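Local coordinates for protein hypothetical methylmalonyl-CoA decarboxylase alpha subunit (Sulfolobus tokodaii, PDB 1X0U) that is of unknown function but belongs to the carboxyl transferase family, part of the ClpP/crotonase clan, and assembles as six copies of one chain, at residues 92-97 and 120-125; 96-101 and 109-114. All blocks are in the same frame, centred on the assembly; numbering follows the deposited sequence.

Contact 1 of 2, residues 92-97 and 120-125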
loop_
_atom_site.group_PDB
_atom_site.type_symbol
_atom_site.label_atom_id
_atom_site.label_comp_id
_atom_site.label_asym_id
_atom_site.label_seq_id
_atom_site.Cartn_x
_atom_site.Cartn_y
_atom_site.Cartn_z
ATOM N N THR A 92 26.177 14.103 -0.131
ATOM C CA THR A 92 25.513 15.075 -0.987
ATOM C C THR A 92 24.492 15.971 -0.287
ATOM O O THR A 92 23.558 15.491 0.356
ATOM C CB THR A 92 24.798 14.383 -2.160
ATOM O OG1 THR A 92 25.738 13.583 -2.890
ATOM C CG2 THR A 92 24.194 15.418 -3.093
ATOM N N VAL A 93 24.684 17.280 -0.402
ATOM C CA VAL A 93 23.729 18.211 0.172
ATOM C C VAL A 93 23.531 19.361 -0.808
ATOM O O VAL A 93 24.414 19.689 -1.592
ATOM C CB VAL A 93 24.165 18.758 1.583
ATOM C CG1 VAL A 93 25.370 17.990 2.109
ATOM C CG2 VAL A 93 24.409 20.250 1.531
ATOM N N PHE A 94 22.344 19.942 -0.773
ATOM C CA PHE A 94 22.012 21.061 -1.627
ATOM C C PHE A 94 22.107 22.340 -0.817
ATOM O O PHE A 94 22.035 22.325 0.413
ATOM C CB PHE A 94 20.594 20.911 -2.191
ATOM C CG PHE A 94 20.533 20.145 -3.487
ATOM C CD1 PHE A 94 20.575 18.756 -3.497
ATOM C CD2 PHE A 94 20.451 20.823 -4.701
ATOM C CE1 PHE A 94 20.534 18.056 -4.699
ATOM C CE2 PHE A 94 20.410 20.139 -5.902
ATOM C CZ PHE A 94 20.451 18.758 -5.907
ATOM N N ALA A 95 22.279 23.454 -1.510
ATOM C CA ALA A 95 22.364 24.734 -0.832
ATOM C C ALA A 95 22.139 25.886 -1.786
ATOM O O ALA A 95 22.253 25.740 -3.002
ATOM C CB ALA A 95 23.742 24.887 -0.174
ATOM N N TYR A 96 21.777 27.023 -1.211
ATOM C CA TYR A 96 21.640 28.244 -1.968
ATOM C C TYR A 96 22.336 29.278 -1.102
ATOM O O TYR A 96 22.342 29.175 0.129
ATOM C CB TYR A 96 20.184 28.629 -2.238
ATOM C CG TYR A 96 19.348 28.991 -1.039
ATOM C CD1 TYR A 96 18.431 28.082 -0.506
ATOM C CD2 TYR A 96 19.428 30.261 -0.467
ATOM C CE1 TYR A 96 17.619 28.433 0.555
ATOM C CE2 TYR A 96 18.613 30.619 0.598
ATOM C CZ TYR A 96 17.710 29.695 1.104
ATOM O OH TYR A 96 16.918 30.029 2.178
ATOM N N ALA A 97 22.964 30.243 -1.756
ATOM C CA ALA A 97 23.674 31.305 -1.064
ATOM C C ALA A 97 23.275 32.589 -1.759
ATOM O O ALA A 97 23.595 32.791 -2.930
ATOM C CB ALA A 97 25.178 31.086 -1.168
ATOM N N GLU A 120 13.438 21.219 -5.013
ATOM C CA GLU A 120 12.760 20.143 -5.742
ATOM C C GLU A 120 13.743 19.019 -6.023
ATOM O O GLU A 120 13.390 17.853 -5.988
ATOM C CB GLU A 120 12.187 20.634 -7.081
ATOM C CG GLU A 120 11.069 21.676 -7.005
ATOM C CD GLU A 120 10.539 22.042 -8.395
ATOM O OE1 GLU A 120 11.330 22.002 -9.363
ATOM O OE2 GLU A 120 9.344 22.375 -8.522
ATOM N N LEU A 121 14.980 19.376 -6.334
ATOM C CA LEU A 121 15.978 18.359 -6.611
ATOM C C LEU A 121 16.365 17.630 -5.323
ATOM O O LEU A 121 16.437 16.402 -5.290
ATOM C CB LEU A 121 17.211 18.987 -7.258
ATOM C CG LEU A 121 17.075 19.360 -8.737
ATOM C CD1 LEU A 121 18.291 20.142 -9.209
ATOM C CD2 LEU A 121 16.909 18.082 -9.554
ATOM N N ALA A 122 16.598 18.393 -4.263
ATOM C CA ALA A 122 16.985 17.801 -2.992
ATOM C C ALA A 122 15.882 16.879 -2.486
ATOM O O ALA A 122 16.149 15.877 -1.829
ATOM C CB ALA A 122 17.281 18.901 -1.961
ATOM N N LEU A 123 14.640 17.222 -2.800
ATOM C CA LEU A 123 13.514 16.407 -2.380
ATOM C C LEU A 123 13.434 15.129 -3.222
ATOM O O LEU A 123 13.082 14.059 -2.712
ATOM C CB LEU A 123 12.219 17.204 -2.500
ATOM C CG LEU A 123 11.079 16.739 -1.594
ATOM C CD1 LEU A 123 11.547 16.738 -0.128
ATOM C CD2 LEU A 123 9.880 17.667 -1.775
ATOM N N LYS A 124 13.765 15.236 -4.506
ATOM C CA LYS A 124 13.725 14.067 -5.388
ATOM C C LYS A 124 14.807 13.037 -5.064
ATOM O O LYS A 124 14.557 11.833 -5.129
ATOM C CB LYS A 124 13.878 14.473 -6.857
ATOM C CG LYS A 124 12.681 15.165 -7.482
ATOM C CD LYS A 124 12.837 15.208 -9.010
ATOM C CE LYS A 124 11.802 16.106 -9.657
ATOM N NZ LYS A 124 10.440 15.771 -9.162
ATOM N N VAL A 125 16.008 13.507 -4.728
ATOM C CA VAL A 125 17.114 12.593 -4.434
ATOM C C VAL A 125 17.346 12.318 -2.940
ATOM O O VAL A 125 18.204 11.508 -2.574
ATOM C CB VAL A 125 18.439 13.102 -5.050
ATOM C CG1 VAL A 125 18.297 13.231 -6.576
ATOM C CG2 VAL A 125 18.839 14.427 -4.428
#

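Contact 2 of 2, residues 96-101 and 109-114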
loop_
_atom_site.group_PDB
_atom_site.type_symbol
_atom_site.label_atom_id
_atom_site.label_comp_id
_atom_site.label_asym_id
_atom_site.label_seq_id
_atom_site.Cartn_x
_atom_site.Cartn_y
_atom_site.Cartn_z
ATOM N N TYR A 96 21.777 27.023 -1.211
ATOM C CA TYR A 96 21.640 28.244 -1.968
ATOM C C TYR A 96 22.336 29.278 -1.102
ATOM O O TYR A 96 22.342 29.175 0.129
ATOM C CB TYR A 96 20.184 28.629 -2.238
ATOM C CG TYR A 96 19.348 28.991 -1.039
ATOM C CD1 TYR A 96 18.431 28.082 -0.506
ATOM C CD2 TYR A 96 19.428 30.261 -0.467
ATOM C CE1 TYR A 96 17.619 28.433 0.555
ATOM C CE2 TYR A 96 18.613 30.619 0.598
ATOM C CZ TYR A 96 17.710 29.695 1.104
ATOM O OH TYR A 96 16.918 30.029 2.178
ATOM N N ALA A 97 22.964 30.243 -1.756
ATOM C CA ALA A 97 23.674 31.305 -1.064
ATOM C C ALA A 97 23.275 32.589 -1.759
ATOM O O ALA A 97 23.595 32.791 -2.930
ATOM C CB ALA A 97 25.178 31.086 -1.168
ATOM N N GLN A 98 22.541 33.433 -1.048
ATOM C CA GLN A 98 22.103 34.694 -1.610
ATOM C C GLN A 98 23.290 35.651 -1.651
ATOM O O GLN A 98 24.116 35.678 -0.737
ATOM C CB GLN A 98 20.958 35.265 -0.772
ATOM C CG GLN A 98 19.707 34.390 -0.794
ATOM C CD GLN A 98 18.605 34.909 0.109
ATOM O OE1 GLN A 98 18.814 35.130 1.306
ATOM N NE2 GLN A 98 17.417 35.097 -0.456
ATOM N N ASP A 99 23.387 36.412 -2.733
ATOM C CA ASP A 99 24.475 37.364 -2.904
ATOM C C ASP A 99 23.954 38.760 -2.601
ATOM O O ASP A 99 23.240 39.350 -3.414
ATOM C CB ASP A 99 24.994 37.316 -4.334
ATOM C CG ASP A 99 26.290 38.062 -4.500
ATOM O OD1 ASP A 99 26.544 38.985 -3.698
ATOM O OD2 ASP A 99 27.043 37.730 -5.435
ATOM N N PHE A 100 24.317 39.284 -1.431
ATOM C CA PHE A 100 23.866 40.604 -1.006
ATOM C C PHE A 100 24.288 41.728 -1.955
ATOM O O PHE A 100 23.673 42.794 -1.961
ATOM C CB PHE A 100 24.378 40.918 0.410
ATOM C CG PHE A 100 23.820 42.197 0.984
ATOM C CD1 PHE A 100 22.524 42.242 1.496
ATOM C CD2 PHE A 100 24.563 43.374 0.945
ATOM C CE1 PHE A 100 21.972 43.440 1.956
ATOM C CE2 PHE A 100 24.019 44.580 1.404
ATOM C CZ PHE A 100 22.720 44.615 1.910
ATOM N N THR A 101 25.322 41.491 -2.757
ATOM C CA THR A 101 25.805 42.515 -3.680
ATOM C C THR A 101 24.910 42.671 -4.902
ATOM O O THR A 101 25.080 43.601 -5.687
ATOM C CB THR A 101 27.236 42.221 -4.180
ATOM O OG1 THR A 101 27.206 41.136 -5.115
ATOM C CG2 THR A 101 28.146 41.863 -3.008
ATOM N N GLU A 109 11.644 37.084 -8.531
ATOM C CA GLU A 109 10.842 35.946 -8.969
ATOM C C GLU A 109 11.761 34.834 -9.470
ATOM O O GLU A 109 11.615 33.680 -9.079
ATOM C CB GLU A 109 9.877 36.354 -10.092
ATOM C CG GLU A 109 8.845 35.275 -10.447
ATOM C CD GLU A 109 8.086 35.583 -11.733
ATOM O OE1 GLU A 109 7.132 34.848 -12.064
ATOM O OE2 GLU A 109 8.451 36.560 -12.422
ATOM N N THR A 110 12.701 35.180 -10.343
ATOM C CA THR A 110 13.648 34.203 -10.883
ATOM C C THR A 110 14.548 33.708 -9.745
ATOM O O THR A 110 14.942 32.542 -9.708
ATOM C CB THR A 110 14.521 34.831 -11.995
ATOM O OG1 THR A 110 13.672 35.306 -13.045
ATOM C CG2 THR A 110 15.501 33.805 -12.566
ATOM N N HIS A 111 14.853 34.621 -8.827
ATOM C CA HIS A 111 15.679 34.345 -7.646
ATOM C C HIS A 111 14.990 33.249 -6.824
ATOM O O HIS A 111 15.619 32.277 -6.413
ATOM C CB HIS A 111 15.823 35.646 -6.841
ATOM C CG HIS A 111 16.565 35.510 -5.547
ATOM N ND1 HIS A 111 17.558 36.392 -5.176
ATOM C CD2 HIS A 111 16.382 34.684 -4.489
ATOM C CE1 HIS A 111 17.948 36.121 -3.944
ATOM N NE2 HIS A 111 17.251 35.088 -3.504
ATOM N N ALA A 112 13.690 33.405 -6.615
ATOM C CA ALA A 112 12.913 32.425 -5.868
ATOM C C ALA A 112 12.865 31.065 -6.570
ATOM O O ALA A 112 13.104 30.028 -5.943
ATOM C CB ALA A 112 11.503 32.943 -5.639
ATOM N N ASN A 113 12.564 31.058 -7.864
ATOM C CA ASN A 113 12.487 29.790 -8.595
ATOM C C ASN A 113 13.788 28.986 -8.584
ATOM O O ASN A 113 13.755 27.754 -8.642
ATOM C CB ASN A 113 12.014 30.024 -10.035
ATOM C CG ASN A 113 10.629 30.648 -10.087
ATOM O OD1 ASN A 113 9.778 30.347 -9.251
ATOM N ND2 ASN A 113 10.395 31.516 -11.068
ATOM N N LYS A 114 14.932 29.665 -8.517
ATOM C CA LYS A 114 16.204 28.945 -8.456
ATOM C C LYS A 114 16.278 28.196 -7.124
ATOM O O LYS A 114 16.712 27.048 -7.063
ATOM C CB LYS A 114 17.383 29.907 -8.568
ATOM C CG LYS A 114 17.518 30.570 -9.943
ATOM C CD LYS A 114 18.755 31.459 -10.010
ATOM C CE LYS A 114 20.034 30.626 -9.906
ATOM N NZ LYS A 114 21.263 31.477 -9.851
#

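Contact 1 of 2, residues 92-97 and 120-125
Phe94 lays its ring against the side of the helix at Leu121, Ala122 and Val125, and supplies nearly all that strand 92-97 gives to the contact. Leu121 and Ala122 come over one face of it. The far end of the ring meets Leu121: CZ of Phe94 lies 3.5 Å from Leu121 CB, and CD1 of Leu121 reaches Phe94 CE2 at 3.9 Å, the two side chains slanting across each other. Nearer the strand, Phe94 CD1 touches the methyl CB of Ala122 at 3.6 Å. The third partner, Val125, approaches obliquely with CG2, 4.0 Å from Phe94 CE1. Helix backbone takes part as well: the amide N of Ala122 sits 3.9 Å above the plane of the Phe94 ring, displaced toward its rim. The short side chain of Ala122 is consistent with the close approach of the backbones, CA of Phe94 and CA of Ala122 being 6.1 Å apart.

The CB of Phe94 already points at the helix, and with CG beside the backbone N, roughly anti to the carbonyl carbon (chi1 -89°), the ring lies against Leu121 and Ala122. One turn apart, Leu121 and Val125 present their side chains on the same flank. The side-chain contacts are all apolar, and 172 Å² is buried, both sides summed. Trp85 of strand 81-88 meets the Phe94 ring at an inclined angle, and Met504 of a second subunit packs on Phe94, Leu121 and Val125, carrying the hydrophobic cluster across the subunit interface.

Strand and helix run antiparallel, their short axes 166° apart and 8.8 Å from each other, as expected where a helix returns over its sheet in a beta-alpha-beta crossover. Strand 91-98 lies between strands 81-88 and 129-133, with helix 109-125 packed over it.

Contact 2 of 2, residues 96-101 and 109-114
Gln98 NE2 donates to His111 NE2 across 3.1 Å in a fairly straight bond, with an N-H...N angle of 163°. It joins the end of the strand to the first turns of the helix in a beta-alpha-beta unit, strand 91-98, helix 109-125 and strand 129-133. The imidazole receives the amide at its edge, the donor tilted a little from the ring plane, while the amide and ring planes stand 71° apart. Both side chains have to stretch to meet, for the nearest CA atoms, those of Gln98 and His111, are 8.8 Å apart. Gln98 is extended beyond CG, and His111 holds CG anti to its backbone N (chi1 176°), which swings the ring out from the helix. The aliphatic part of Gln98 also packs here, its CG lying 3.7 Å from His111 NE2.

Both groups are gripped at two points: Gln98 OE1 bonds to the backbone N of Asp134, and His111 ND1 to the carbonyl O of Asp79. Gln98 OE1 and His111 ND1, both buried, are thus satisfied, which should hold both flat groups in one orientation.

Just past the strand the chain bends in an Asx turn. Asp99 OD1 accepts from Thr101 N at 2.9 Å and from Thr101 OG1 at 2.7 Å, both donors coming from the same face of the carboxylate.

In the fold
Coming from the N terminus, the chain enters strand 91-98 through the 92-97 end of contact 1 and leaves it at the start of contact 2, the two sharing Tyr96 and Ala97. It then loops round to helix 109-125, whose first turns close contact 2 after a gap of only seven residues. The helix runs back along the strand, and its last turns close contact 1. Contact 2 is therefore largely nested inside contact 1, and their centres lie 15 Å apart. Together they fasten one helix to one strand near both ends, polar at the turn and apolar near the subunit interface, before the chain continues into strand 129-133.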